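Local coordinates for alginate biosynthesis protein AlgX (Pseudomonas aeruginosa, PDB 4KNC) that helps make the exopolysaccharide alginate, protecting the polymer as it crosses the periplasm and taking part in its O-acetylation, at residues T36-V39 with W45-R48; A22-Y27 with R48-L53; K30-F35 with A199-G204. All blocks are in the same frame, centred on the assembly; numbering follows the deposited sequence.

Interaction 1 (T36-V39 with W45-R48); sequences THLV and WLFR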
ATOM      1  N   THR A  36       9.130 -14.476  11.623  1.00 35.94           N
ATOM      2  CA  THR A  36      10.491 -15.008  11.679  1.00 29.73           C
ATOM      3  C   THR A  36      11.559 -14.067  12.249  1.00 34.75           C
ATOM      4  O   THR A  36      11.727 -12.965  11.740  1.00 36.41           O
ATOM      5  CB  THR A  36      10.934 -15.384  10.253  1.00 38.85           C
ATOM      6  OG1 THR A  36       9.847 -16.035   9.584  1.00 42.34           O
ATOM      7  CG2 THR A  36      12.152 -16.289  10.273  1.00 43.29           C
ATOM      8  N   HIS A  37      12.242 -14.455  13.330  1.00 34.90           N
ATOM      9  CA  HIS A  37      11.765 -15.444  14.285  1.00 33.80           C
ATOM     10  C   HIS A  37      11.493 -14.664  15.589  1.00 39.53           C
ATOM     11  O   HIS A  37      12.003 -13.548  15.766  1.00 32.58           O
ATOM     12  CB  HIS A  37      12.771 -16.595  14.483  1.00 34.98           C
ATOM     13  CG  HIS A  37      13.998 -16.227  15.268  1.00 43.37           C
ATOM     14  ND1 HIS A  37      15.233 -16.049  14.679  1.00 43.32           N
ATOM     15  CD2 HIS A  37      14.186 -16.033  16.597  1.00 39.39           C
ATOM     16  CE1 HIS A  37      16.121 -15.740  15.606  1.00 38.15           C
ATOM     17  NE2 HIS A  37      15.512 -15.723  16.779  1.00 34.74           N
ATOM     18  N   LEU A  38      10.686 -15.225  16.487  1.00 34.96           N
ATOM     19  CA  LEU A  38      10.233 -14.473  17.662  1.00 35.41           C
ATOM     20  C   LEU A  38      11.216 -14.545  18.812  1.00 35.74           C
ATOM     21  O   LEU A  38      11.752 -15.606  19.094  1.00 37.91           O
ATOM     22  CB  LEU A  38       8.870 -14.976  18.136  1.00 32.01           C
ATOM     23  CG  LEU A  38       7.716 -14.798  17.151  1.00 37.52           C
ATOM     24  CD1 LEU A  38       6.560 -15.696  17.578  1.00 32.22           C
ATOM     25  CD2 LEU A  38       7.272 -13.320  17.083  1.00 31.56           C
ATOM     26  N   VAL A  39      11.469 -13.404  19.448  1.00 39.36           N
ATOM     27  CA  VAL A  39      12.268 -13.346  20.667  1.00 40.85           C
ATOM     28  C   VAL A  39      11.485 -12.645  21.778  1.00 42.94           C
ATOM     29  O   VAL A  39      10.696 -11.734  21.523  1.00 42.65           O
ATOM     30  CB  VAL A  39      13.646 -12.672  20.464  1.00 35.32           C
ATOM     31  CG1 VAL A  39      14.486 -13.469  19.494  1.00 35.45           C
ATOM     32  CG2 VAL A  39      13.495 -11.240  19.986  1.00 38.74           C
ATOM     33  N   TRP A  45       6.541  -8.299  25.841  1.00 37.18           N
ATOM     34  CA  TRP A  45       7.037  -7.846  24.540  1.00 36.92           C
ATOM     35  C   TRP A  45       7.674  -9.006  23.766  1.00 41.31           C
ATOM     36  O   TRP A  45       8.481  -9.768  24.302  1.00 39.53           O
ATOM     37  CB  TRP A  45       7.995  -6.654  24.686  1.00 37.94           C
ATOM     38  CG  TRP A  45       7.247  -5.366  24.881  1.00 41.18           C
ATOM     39  CD1 TRP A  45       6.716  -4.892  26.050  1.00 41.68           C
ATOM     40  CD2 TRP A  45       6.894  -4.415  23.868  1.00 34.23           C
ATOM     41  NE1 TRP A  45       6.075  -3.698  25.827  1.00 42.22           N
ATOM     42  CE2 TRP A  45       6.170  -3.383  24.496  1.00 39.31           C
ATOM     43  CE3 TRP A  45       7.134  -4.329  22.492  1.00 42.43           C
ATOM     44  CZ2 TRP A  45       5.674  -2.281  23.795  1.00 28.69           C
ATOM     45  CZ3 TRP A  45       6.647  -3.231  21.797  1.00 35.07           C
ATOM     46  CH2 TRP A  45       5.929  -2.221  22.451  1.00 32.46           C
ATOM     47  N   LEU A  46       7.258  -9.159  22.516  1.00 36.12           N
ATOM     48  CA  LEU A  46       7.931 -10.046  21.583  1.00 36.72           C
ATOM     49  C   LEU A  46       8.440  -9.205  20.405  1.00 37.56           C
ATOM     50  O   LEU A  46       7.818  -8.205  20.039  1.00 34.94           O
ATOM     51  CB  LEU A  46       6.971 -11.123  21.058  1.00 32.59           C
ATOM     52  CG  LEU A  46       6.304 -12.109  22.021  1.00 37.60           C
ATOM     53  CD1 LEU A  46       5.542 -13.184  21.221  1.00 36.92           C
ATOM     54  CD2 LEU A  46       7.315 -12.763  22.971  1.00 37.01           C
ATOM     55  N   PHE A  47       9.564  -9.601  19.817  1.00 29.41           N
ATOM     56  CA  PHE A  47      10.018  -8.955  18.592  1.00 29.03           C
ATOM     57  C   PHE A  47      10.309 -10.018  17.549  1.00 36.93           C
ATOM     58  O   PHE A  47      10.682 -11.134  17.890  1.00 32.31           O
ATOM     59  CB  PHE A  47      11.289  -8.151  18.842  1.00 30.33           C
ATOM     60  CG  PHE A  47      11.072  -6.892  19.637  1.00 32.07           C
ATOM     61  CD1 PHE A  47      10.859  -6.949  21.007  1.00 34.81           C
ATOM     62  CD2 PHE A  47      11.092  -5.642  19.010  1.00 36.58           C
ATOM     63  CE1 PHE A  47      10.674  -5.777  21.743  1.00 43.71           C
ATOM     64  CE2 PHE A  47      10.908  -4.475  19.737  1.00 34.91           C
ATOM     65  CZ  PHE A  47      10.695  -4.546  21.108  1.00 38.91           C
ATOM     66  N   ARG A  48      10.136  -9.667  16.279  1.00 34.27           N
ATOM     67  CA  ARG A  48      10.565 -10.512  15.174  1.00 30.48           C
ATOM     68  C   ARG A  48      11.945 -10.059  14.728  1.00 30.30           C
ATOM     69  O   ARG A  48      12.148  -8.887  14.489  1.00 35.96           O
ATOM     70  CB  ARG A  48       9.591 -10.376  14.008  1.00 30.58           C
ATOM     71  CG  ARG A  48       8.138 -10.616  14.406  1.00 35.72           C
ATOM     72  CD  ARG A  48       7.234 -10.189  13.279  1.00 35.65           C
ATOM     73  NE  ARG A  48       7.207  -8.735  13.144  1.00 35.29           N
ATOM     74  CZ  ARG A  48       6.513  -8.084  12.215  1.00 34.25           C
ATOM     75  NH1 ARG A  48       5.808  -8.758  11.322  1.00 25.79           N
ATOM     76  NH2 ARG A  48       6.526  -6.755  12.175  1.00 36.11           N
TER
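CG1 of Val39 stands beside the backbone N (chi1 -63°), which places CG2 between N and the carbonyl carbon and swings that methyl across a small antiparallel beta hairpin to within 4.0 Å of Phe47 CB. The hairpin, built from strands 38-40 and 46-48 of the SGNH hydrolase-like domain, illustrates how few bonds suffice to set a register. Val39 and Phe47 form its hydrogen-bonded pair: Val39 N donates to Phe47 O at 2.9 Å, and Phe47 N returns the bond to Val39 O at 3.0 Å, meeting that oxygen in its carbonyl plane. One step along, Leu38 and Arg48 make the non-hydrogen-bonded pair, with Leu38 CD2 3.9 Å from Arg48 CG. Of the Arg48 side chain, CB and CG do the touching. A bend at chi3 (-71°) carries the guanidinium away from the leucine, to a salt bridge with Asp52. Leu46 extends the apolar side, its CD1 4.5 Å from Leu38 CD2, and Phe195, His196 and Ala199 of helix 194-203 pack on these side chains. The Phe47 ring makes a cation-pi contact with Arg89. The peptide bond before His37 is cis, which is uncommon before a residue other than proline. Weaker CA-H contacts fill in around the two bonds: Arg48 CA lies 3.4 Å from His37 O, and Leu46 CA comes within 3.2 Å of Val39 O, the same oxygen that accepts from Phe47 N.

Interaction 2 (A22-Y27 with R48-L53); sequences AYDSRY and RTTYDL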
ATOM      1  N   ALA A  22      13.344 -20.168  18.531  1.00 42.99           N
ATOM      2  CA  ALA A  22      14.544 -19.401  18.172  1.00 38.74           C
ATOM      3  C   ALA A  22      15.122 -19.692  16.769  1.00 41.04           C
ATOM      4  O   ALA A  22      16.115 -19.097  16.389  1.00 45.70           O
ATOM      5  CB  ALA A  22      15.616 -19.591  19.229  1.00 45.30           C
ATOM      6  N   TYR A  23      14.525 -20.612  16.008  1.00 45.37           N
ATOM      7  CA  TYR A  23      15.138 -21.046  14.744  1.00 42.56           C
ATOM      8  C   TYR A  23      14.342 -20.623  13.528  1.00 35.60           C
ATOM      9  O   TYR A  23      13.175 -20.975  13.400  1.00 40.28           O
ATOM     10  CB  TYR A  23      15.344 -22.569  14.732  1.00 40.78           C
ATOM     11  CG  TYR A  23      16.024 -23.041  15.985  1.00 41.26           C
ATOM     12  CD1 TYR A  23      17.260 -22.527  16.353  1.00 44.96           C
ATOM     13  CD2 TYR A  23      15.422 -23.969  16.816  1.00 47.38           C
ATOM     14  CE1 TYR A  23      17.879 -22.932  17.509  1.00 45.44           C
ATOM     15  CE2 TYR A  23      16.037 -24.386  17.980  1.00 46.14           C
ATOM     16  CZ  TYR A  23      17.265 -23.863  18.319  1.00 44.00           C
ATOM     17  OH  TYR A  23      17.886 -24.280  19.472  1.00 46.20           O
ATOM     18  N   ASP A  24      14.986 -19.875  12.633  1.00 41.06           N
ATOM     19  CA  ASP A  24      14.304 -19.343  11.451  1.00 44.31           C
ATOM     20  C   ASP A  24      13.656 -20.439  10.625  1.00 45.99           C
ATOM     21  O   ASP A  24      12.585 -20.240  10.060  1.00 53.13           O
ATOM     22  CB  ASP A  24      15.252 -18.522  10.576  1.00 42.31           C
ATOM     23  CG  ASP A  24      15.611 -17.192  11.195  1.00 50.23           C
ATOM     24  OD1 ASP A  24      14.984 -16.818  12.204  1.00 57.47           O
ATOM     25  OD2 ASP A  24      16.511 -16.510  10.671  1.00 57.01           O
ATOM     26  N   SER A  25      14.291 -21.607  10.580  1.00 41.43           N
ATOM     27  CA  SER A  25      13.769 -22.710   9.781  1.00 49.84           C
ATOM     28  C   SER A  25      12.472 -23.295  10.353  1.00 53.98           C
ATOM     29  O   SER A  25      11.743 -24.000   9.663  1.00 58.83           O
ATOM     30  CB  SER A  25      14.827 -23.801   9.631  1.00 57.62           C
ATOM     31  OG  SER A  25      15.403 -24.109  10.887  1.00 62.44           O
ATOM     32  N   ARG A  26      12.179 -22.994  11.610  1.00 50.24           N
ATOM     33  CA  ARG A  26      10.929 -23.442  12.217  1.00 43.15           C
ATOM     34  C   ARG A  26       9.729 -22.646  11.669  1.00 45.44           C
ATOM     35  O   ARG A  26       8.585 -23.081  11.786  1.00 46.81           O
ATOM     36  CB  ARG A  26      11.028 -23.343  13.753  1.00 36.85           C
ATOM     37  CG  ARG A  26       9.769 -23.723  14.547  1.00 35.40           C
ATOM     38  CD  ARG A  26       9.347 -25.202  14.362  1.00 31.81           C
ATOM     39  NE  ARG A  26       8.074 -25.473  15.029  1.00 38.56           N
ATOM     40  CZ  ARG A  26       6.879 -25.271  14.477  1.00 52.20           C
ATOM     41  NH1 ARG A  26       6.799 -24.805  13.236  1.00 54.62           N
ATOM     42  NH2 ARG A  26       5.763 -25.534  15.164  1.00 46.14           N
ATOM     43  N   TYR A  27       9.998 -21.490  11.063  1.00 46.00           N
ATOM     44  CA  TYR A  27       8.939 -20.613  10.543  1.00 50.06           C
ATOM     45  C   TYR A  27       8.748 -20.831   9.047  1.00 59.95           C
ATOM     46  O   TYR A  27       8.792 -19.886   8.264  1.00 64.78           O
ATOM     47  CB  TYR A  27       9.254 -19.130  10.825  1.00 37.45           C
ATOM     48  CG  TYR A  27       9.338 -18.808  12.301  1.00 36.25           C
ATOM     49  CD1 TYR A  27      10.410 -19.262  13.064  1.00 36.21           C
ATOM     50  CD2 TYR A  27       8.340 -18.074  12.940  1.00 36.02           C
ATOM     51  CE1 TYR A  27      10.490 -19.013  14.413  1.00 36.33           C
ATOM     52  CE2 TYR A  27       8.412 -17.812  14.305  1.00 31.11           C
ATOM     53  CZ  TYR A  27       9.498 -18.281  15.028  1.00 36.08           C
ATOM     54  OH  TYR A  27       9.616 -18.040  16.372  1.00 37.51           O
ATOM     55  N   ARG A  48      10.136  -9.667  16.279  1.00 34.27           N
ATOM     56  CA  ARG A  48      10.565 -10.512  15.174  1.00 30.48           C
ATOM     57  C   ARG A  48      11.945 -10.059  14.728  1.00 30.30           C
ATOM     58  O   ARG A  48      12.148  -8.887  14.489  1.00 35.96           O
ATOM     59  CB  ARG A  48       9.591 -10.376  14.008  1.00 30.58           C
ATOM     60  CG  ARG A  48       8.138 -10.616  14.406  1.00 35.72           C
ATOM     61  CD  ARG A  48       7.234 -10.189  13.279  1.00 35.65           C
ATOM     62  NE  ARG A  48       7.207  -8.735  13.144  1.00 35.29           N
ATOM     63  CZ  ARG A  48       6.513  -8.084  12.215  1.00 34.25           C
ATOM     64  NH1 ARG A  48       5.808  -8.758  11.322  1.00 25.79           N
ATOM     65  NH2 ARG A  48       6.526  -6.755  12.175  1.00 36.11           N
ATOM     66  N   THR A  49      12.887 -10.985  14.597  1.00 34.71           N
ATOM     67  CA  THR A  49      14.259 -10.618  14.271  1.00 33.75           C
ATOM     68  C   THR A  49      14.383 -10.028  12.861  1.00 37.61           C
ATOM     69  O   THR A  49      15.077  -9.030  12.659  1.00 39.72           O
ATOM     70  CB  THR A  49      15.187 -11.838  14.390  1.00 39.74           C
ATOM     71  OG1 THR A  49      14.634 -12.920  13.636  1.00 42.11           O
ATOM     72  CG2 THR A  49      15.315 -12.280  15.850  1.00 32.64           C
ATOM     73  N   THR A  50      13.702 -10.631  11.890  1.00 34.88           N
ATOM     74  CA  THR A  50      13.881 -10.231  10.496  1.00 33.33           C
ATOM     75  C   THR A  50      13.019  -9.023  10.130  1.00 35.66           C
ATOM     76  O   THR A  50      13.363  -8.267   9.242  1.00 42.75           O
ATOM     77  CB  THR A  50      13.590 -11.381   9.502  1.00 34.42           C
ATOM     78  OG1 THR A  50      12.186 -11.650   9.468  1.00 37.83           O
ATOM     79  CG2 THR A  50      14.339 -12.661   9.903  1.00 37.78           C
ATOM     80  N   TYR A  51      11.892  -8.849  10.809  1.00 35.60           N
ATOM     81  CA  TYR A  51      11.026  -7.718  10.510  1.00 31.34           C
ATOM     82  C   TYR A  51      11.333  -6.528  11.402  1.00 35.57           C
ATOM     83  O   TYR A  51      11.384  -5.402  10.927  1.00 37.60           O
ATOM     84  CB  TYR A  51       9.553  -8.092  10.684  1.00 32.78           C
ATOM     85  CG  TYR A  51       9.025  -9.045   9.647  1.00 42.23           C
ATOM     86  CD1 TYR A  51       9.284 -10.416   9.728  1.00 39.98           C
ATOM     87  CD2 TYR A  51       8.269  -8.579   8.577  1.00 37.70           C
ATOM     88  CE1 TYR A  51       8.787 -11.292   8.774  1.00 43.89           C
ATOM     89  CE2 TYR A  51       7.780  -9.437   7.614  1.00 36.49           C
ATOM     90  CZ  TYR A  51       8.033 -10.795   7.715  1.00 47.73           C
ATOM     91  OH  TYR A  51       7.530 -11.646   6.753  1.00 45.18           O
ATOM     92  N   ASP A  52      11.508  -6.777  12.698  1.00 33.41           N
ATOM     93  CA  ASP A  52      11.558  -5.691  13.678  1.00 34.68           C
ATOM     94  C   ASP A  52      12.968  -5.249  13.973  1.00 36.37           C
ATOM     95  O   ASP A  52      13.204  -4.080  14.298  1.00 32.96           O
ATOM     96  CB  ASP A  52      10.898  -6.100  14.996  1.00 31.86           C
ATOM     97  CG  ASP A  52       9.453  -6.493  14.825  1.00 36.22           C
ATOM     98  OD1 ASP A  52       8.800  -6.064  13.839  1.00 32.70           O
ATOM     99  OD2 ASP A  52       8.967  -7.220  15.703  1.00 36.57           O
ATOM    100  N   LEU A  53      13.901  -6.187  13.874  1.00 34.88           N
ATOM    101  CA  LEU A  53      15.284  -5.922  14.265  1.00 39.08           C
ATOM    102  C   LEU A  53      16.191  -5.869  13.054  1.00 39.91           C
ATOM    103  O   LEU A  53      17.407  -6.060  13.160  1.00 37.80           O
ATOM    104  CB  LEU A  53      15.783  -6.987  15.244  1.00 42.92           C
ATOM    105  CG  LEU A  53      14.994  -7.086  16.553  1.00 44.68           C
ATOM    106  CD1 LEU A  53      15.572  -8.154  17.472  1.00 36.05           C
ATOM    107  CD2 LEU A  53      14.968  -5.726  17.250  1.00 40.51           C
TER
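Asp24 OD1, the oxygen turned to Thr49 across this contact, is hydrogen-bonded to His37 ND1. Thr49 OG1 also turns to that residue, bonding to the backbone N of His37, while Thr50 OG1 bonds to the backbone O of Thr36. The direct meeting is correspondingly light. Asp24 OD1 and Thr49 OG1 approach no closer than 4.2 Å, and Asp24 OD2 stops 4.5 Å from the methyl CG2 of Thr50; no hydrogen bond joins the two segments, and together they bury just 56 Å². Thr49 OG1 sits between its backbone N and carbonyl carbon (chi1 52°), the rotation that turns the hydroxyl to the Asp24 side. On the aspartate side the chain makes a short 3-10 turn around Asp24, whereas 49-52 follow helical backbone angles without regular bonding. Within this second loop Arg48 and Asp52 hold each other. Asp52 OD2 accepts the backbone N of Arg48 at 2.8 Å in an almost straight bond (178°), although from above the carboxylate plane, and also forms a salt bridge with Arg89. The other oxygen, Asp52 OD1, is gripped twice by the same arginine: Arg48 NH2 comes in on its syn side at 2.9 Å, and Arg48 NE from above the plane at 3.2 Å. Tyr51 CB lies 3.3 Å above the centre of the Arg48 guanidinium plane, covering one of its faces. The two loops are thus joined indirectly, by hydrogen bonds to Thr36 O and to the side chain and backbone of His37. With a carboxylate accepting from its ND1, the His37 imidazole would probably be biased toward the protonated form.

Interaction 3 (K30-F35 with A199-G204); sequences KYLGFF and AAQLCG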
ATOM      1  N   LYS A  30       3.096 -20.474   5.729  1.00 71.57           N
ATOM      2  CA  LYS A  30       2.474 -19.215   5.335  1.00 69.14           C
ATOM      3  C   LYS A  30       2.221 -18.334   6.556  1.00 56.57           C
ATOM      4  O   LYS A  30       2.771 -17.238   6.669  1.00 47.05           O
ATOM      5  CB  LYS A  30       1.172 -19.462   4.565  1.00 72.64           C
ATOM      6  CG  LYS A  30       1.359 -19.852   3.103  1.00 82.63           C
ATOM      7  N   TYR A  31       1.395 -18.837   7.469  1.00 52.22           N
ATOM      8  CA  TYR A  31       1.098 -18.161   8.723  1.00 48.71           C
ATOM      9  C   TYR A  31       2.389 -17.747   9.441  1.00 56.50           C
ATOM     10  O   TYR A  31       2.556 -16.584   9.820  1.00 47.78           O
ATOM     11  CB  TYR A  31       0.269 -19.093   9.598  1.00 44.35           C
ATOM     12  CG  TYR A  31      -0.031 -18.596  10.998  1.00 38.84           C
ATOM     13  CD1 TYR A  31      -0.899 -17.530  11.211  1.00 33.77           C
ATOM     14  CD2 TYR A  31       0.526 -19.225  12.107  1.00 43.32           C
ATOM     15  CE1 TYR A  31      -1.180 -17.082  12.488  1.00 36.37           C
ATOM     16  CE2 TYR A  31       0.242 -18.796  13.386  1.00 50.87           C
ATOM     17  CZ  TYR A  31      -0.609 -17.721  13.572  1.00 50.59           C
ATOM     18  OH  TYR A  31      -0.882 -17.297  14.852  1.00 53.63           O
ATOM     19  N   LEU A  32       3.318 -18.693   9.580  1.00 48.56           N
ATOM     20  CA  LEU A  32       4.514 -18.480  10.392  1.00 47.32           C
ATOM     21  C   LEU A  32       5.561 -17.516   9.823  1.00 42.08           C
ATOM     22  O   LEU A  32       6.306 -16.904  10.584  1.00 42.19           O
ATOM     23  CB  LEU A  32       5.167 -19.817  10.737  1.00 49.09           C
ATOM     24  CG  LEU A  32       4.428 -20.566  11.841  1.00 50.04           C
ATOM     25  CD1 LEU A  32       5.124 -21.908  12.186  1.00 48.53           C
ATOM     26  CD2 LEU A  32       4.315 -19.668  13.048  1.00 39.37           C
ATOM     27  N   GLY A  33       5.607 -17.381   8.500  1.00 37.52           N
ATOM     28  CA  GLY A  33       6.641 -16.597   7.837  1.00 33.03           C
ATOM     29  C   GLY A  33       6.618 -15.107   8.155  1.00 43.20           C
ATOM     30  O   GLY A  33       7.607 -14.399   7.940  1.00 35.71           O
ATOM     31  N   PHE A  34       5.485 -14.636   8.672  1.00 37.23           N
ATOM     32  CA  PHE A  34       5.332 -13.246   9.067  1.00 37.54           C
ATOM     33  C   PHE A  34       5.943 -12.942  10.444  1.00 40.77           C
ATOM     34  O   PHE A  34       5.940 -11.788  10.881  1.00 45.41           O
ATOM     35  CB  PHE A  34       3.842 -12.879   9.058  1.00 37.54           C
ATOM     36  CG  PHE A  34       3.572 -11.403   9.203  1.00 36.02           C
ATOM     37  CD1 PHE A  34       3.932 -10.516   8.207  1.00 39.17           C
ATOM     38  CD2 PHE A  34       2.945 -10.907  10.335  1.00 39.52           C
ATOM     39  CE1 PHE A  34       3.675  -9.145   8.345  1.00 40.97           C
ATOM     40  CE2 PHE A  34       2.687  -9.544  10.482  1.00 37.63           C
ATOM     41  CZ  PHE A  34       3.050  -8.663   9.490  1.00 35.55           C
ATOM     42  N   PHE A  35       6.475 -13.960  11.121  1.00 34.61           N
ATOM     43  CA  PHE A  35       6.962 -13.781  12.493  1.00 33.78           C
ATOM     44  C   PHE A  35       8.442 -14.124  12.704  1.00 38.04           C
ATOM     45  O   PHE A  35       8.946 -14.055  13.820  1.00 38.19           O
ATOM     46  CB  PHE A  35       6.100 -14.579  13.465  1.00 32.67           C
ATOM     47  CG  PHE A  35       4.629 -14.340  13.298  1.00 32.56           C
ATOM     48  CD1 PHE A  35       4.032 -13.218  13.853  1.00 29.62           C
ATOM     49  CD2 PHE A  35       3.845 -15.225  12.570  1.00 32.87           C
ATOM     50  CE1 PHE A  35       2.664 -12.982  13.690  1.00 39.06           C
ATOM     51  CE2 PHE A  35       2.479 -14.994  12.396  1.00 39.45           C
ATOM     52  CZ  PHE A  35       1.886 -13.871  12.958  1.00 37.30           C
ATOM     53  N   ALA A 199       3.145 -17.295  18.838  1.00 32.24           N
ATOM     54  CA  ALA A 199       3.877 -17.932  19.928  1.00 36.99           C
ATOM     55  C   ALA A 199       3.026 -18.989  20.641  1.00 39.56           C
ATOM     56  O   ALA A 199       3.556 -20.000  21.101  1.00 39.35           O
ATOM     57  CB  ALA A 199       4.393 -16.891  20.923  1.00 32.89           C
ATOM     58  N   ALA A 200       1.714 -18.754  20.727  1.00 36.50           N
ATOM     59  CA  ALA A 200       0.793 -19.731  21.308  1.00 38.08           C
ATOM     60  C   ALA A 200       0.729 -20.981  20.440  1.00 42.80           C
ATOM     61  O   ALA A 200       0.722 -22.099  20.946  1.00 42.78           O
ATOM     62  CB  ALA A 200      -0.602 -19.133  21.470  1.00 32.54           C
ATOM     63  N   GLN A 201       0.678 -20.790  19.129  1.00 40.57           N
ATOM     64  CA  GLN A 201       0.619 -21.926  18.220  1.00 48.18           C
ATOM     65  C   GLN A 201       1.903 -22.759  18.276  1.00 51.05           C
ATOM     66  O   GLN A 201       1.852 -23.998  18.244  1.00 46.83           O
ATOM     67  CB  GLN A 201       0.344 -21.457  16.796  1.00 46.05           C
ATOM     68  CG  GLN A 201      -0.280 -22.508  15.904  1.00 44.13           C
ATOM     69  CD  GLN A 201       0.749 -23.376  15.240  1.00 47.88           C
ATOM     70  OE1 GLN A 201       1.779 -22.887  14.775  1.00 45.42           O
ATOM     71  NE2 GLN A 201       0.489 -24.685  15.199  1.00 49.17           N
ATOM     72  N   LEU A 202       3.040 -22.074  18.386  1.00 42.60           N
ATOM     73  CA  LEU A 202       4.352 -22.727  18.425  1.00 45.19           C
ATOM     74  C   LEU A 202       4.706 -23.383  19.755  1.00 46.64           C
ATOM     75  O   LEU A 202       5.369 -24.412  19.782  1.00 48.22           O
ATOM     76  CB  LEU A 202       5.461 -21.713  18.141  1.00 41.39           C
ATOM     77  CG  LEU A 202       5.658 -21.171  16.729  1.00 46.01           C
ATOM     78  CD1 LEU A 202       6.833 -20.210  16.711  1.00 41.46           C
ATOM     79  CD2 LEU A 202       5.901 -22.297  15.776  1.00 48.21           C
ATOM     80  N   CYS A 203       4.294 -22.763  20.852  1.00 40.34           N
ATOM     81  CA  CYS A 203       4.851 -23.074  22.169  1.00 42.95           C
ATOM     82  C   CYS A 203       3.779 -23.364  23.205  1.00 39.83           C
ATOM     83  O   CYS A 203       4.084 -23.774  24.326  1.00 50.71           O
ATOM     84  CB  CYS A 203       5.716 -21.902  22.669  1.00 43.49           C
ATOM     85  SG  CYS A 203       7.218 -21.571  21.697  1.00 60.60           S
ATOM     86  N   GLY A 204       2.524 -23.123  22.846  1.00 40.41           N
ATOM     87  CA  GLY A 204       1.436 -23.288  23.796  1.00 44.20           C
ATOM     88  C   GLY A 204       1.420 -22.169  24.826  1.00 57.33           C
ATOM     89  O   GLY A 204       0.719 -22.251  25.836  1.00 57.20           O
TER
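Leu32 and Leu202 make the tight part of this contact, meeting through their methyl branches: CD2 of Leu202 comes within 3.7 Å of Leu32 CD1 and lies 4.1 Å from Leu32 CD2, so that one methyl touches both arms of the opposing fork. The two leucines have nearly the same shape, CG beside the backbone N in each (chi1 -77° in Leu32, -73° in Leu202) and an extended chi2, and they pack at a slant. Arg26 touches both leucines, and Tyr27 packs on Leu202. The solvent side is looser. There Tyr31 and Gln201, both exposed, are 4.3 Å apart at Tyr31 CE2 and Gln201 CB, with the ring standing obliquely to that carbon. The amide oxygen of the glutamine, OE1, gets only as near as 4.3 Å to Leu32 CD1, and no hydrogen bond crosses between the segments. Over one face of the Tyr31 ring the packing is aromatic: Phe35 CE2 sits 4.2 Å above the plane of Tyr31, over its centre. Helical backbone angles at 30-33 present Tyr31 and Leu32 to the last turn of helix 194-203. That turn is closed by Cys203 N bonding to Ala199 O at 2.9 Å and Gly204 N to Ala200 O at 2.8 Å, after which Gly204 leaves the helix with positive phi (74°). Cys203 is joined to Cys18 by a disulfide, so a covalent link and a leucine pair act on the same helix end. Here, then, is an N-terminal loop packed against a disulfide-linked helix C-terminus within the SGNH hydrolase-like domain.

How the interactions relate
The three contacts form one cluster in the SGNH hydrolase-like domain, on the same side of the chain's centre. Interactions 1 and 2 have centres about 6 Å apart and share Arg48; the centre of interaction 3 lies about 10 Å from each. The loop 30-35 is tied to the others by backbone oxygens: Phe34 O is 3.1 Å from Arg48 NH1, and Gly33 O is 3.0 Å from Tyr51 OH. Helix 194-203 backs the hairpin, with Ala199 CB 3.9 Å from Leu46 CD1. The inferred catalytic residues are near but separate: the Arg48 side chain is about 8 Å from that of Asp148 and about 9 Å from that of His150.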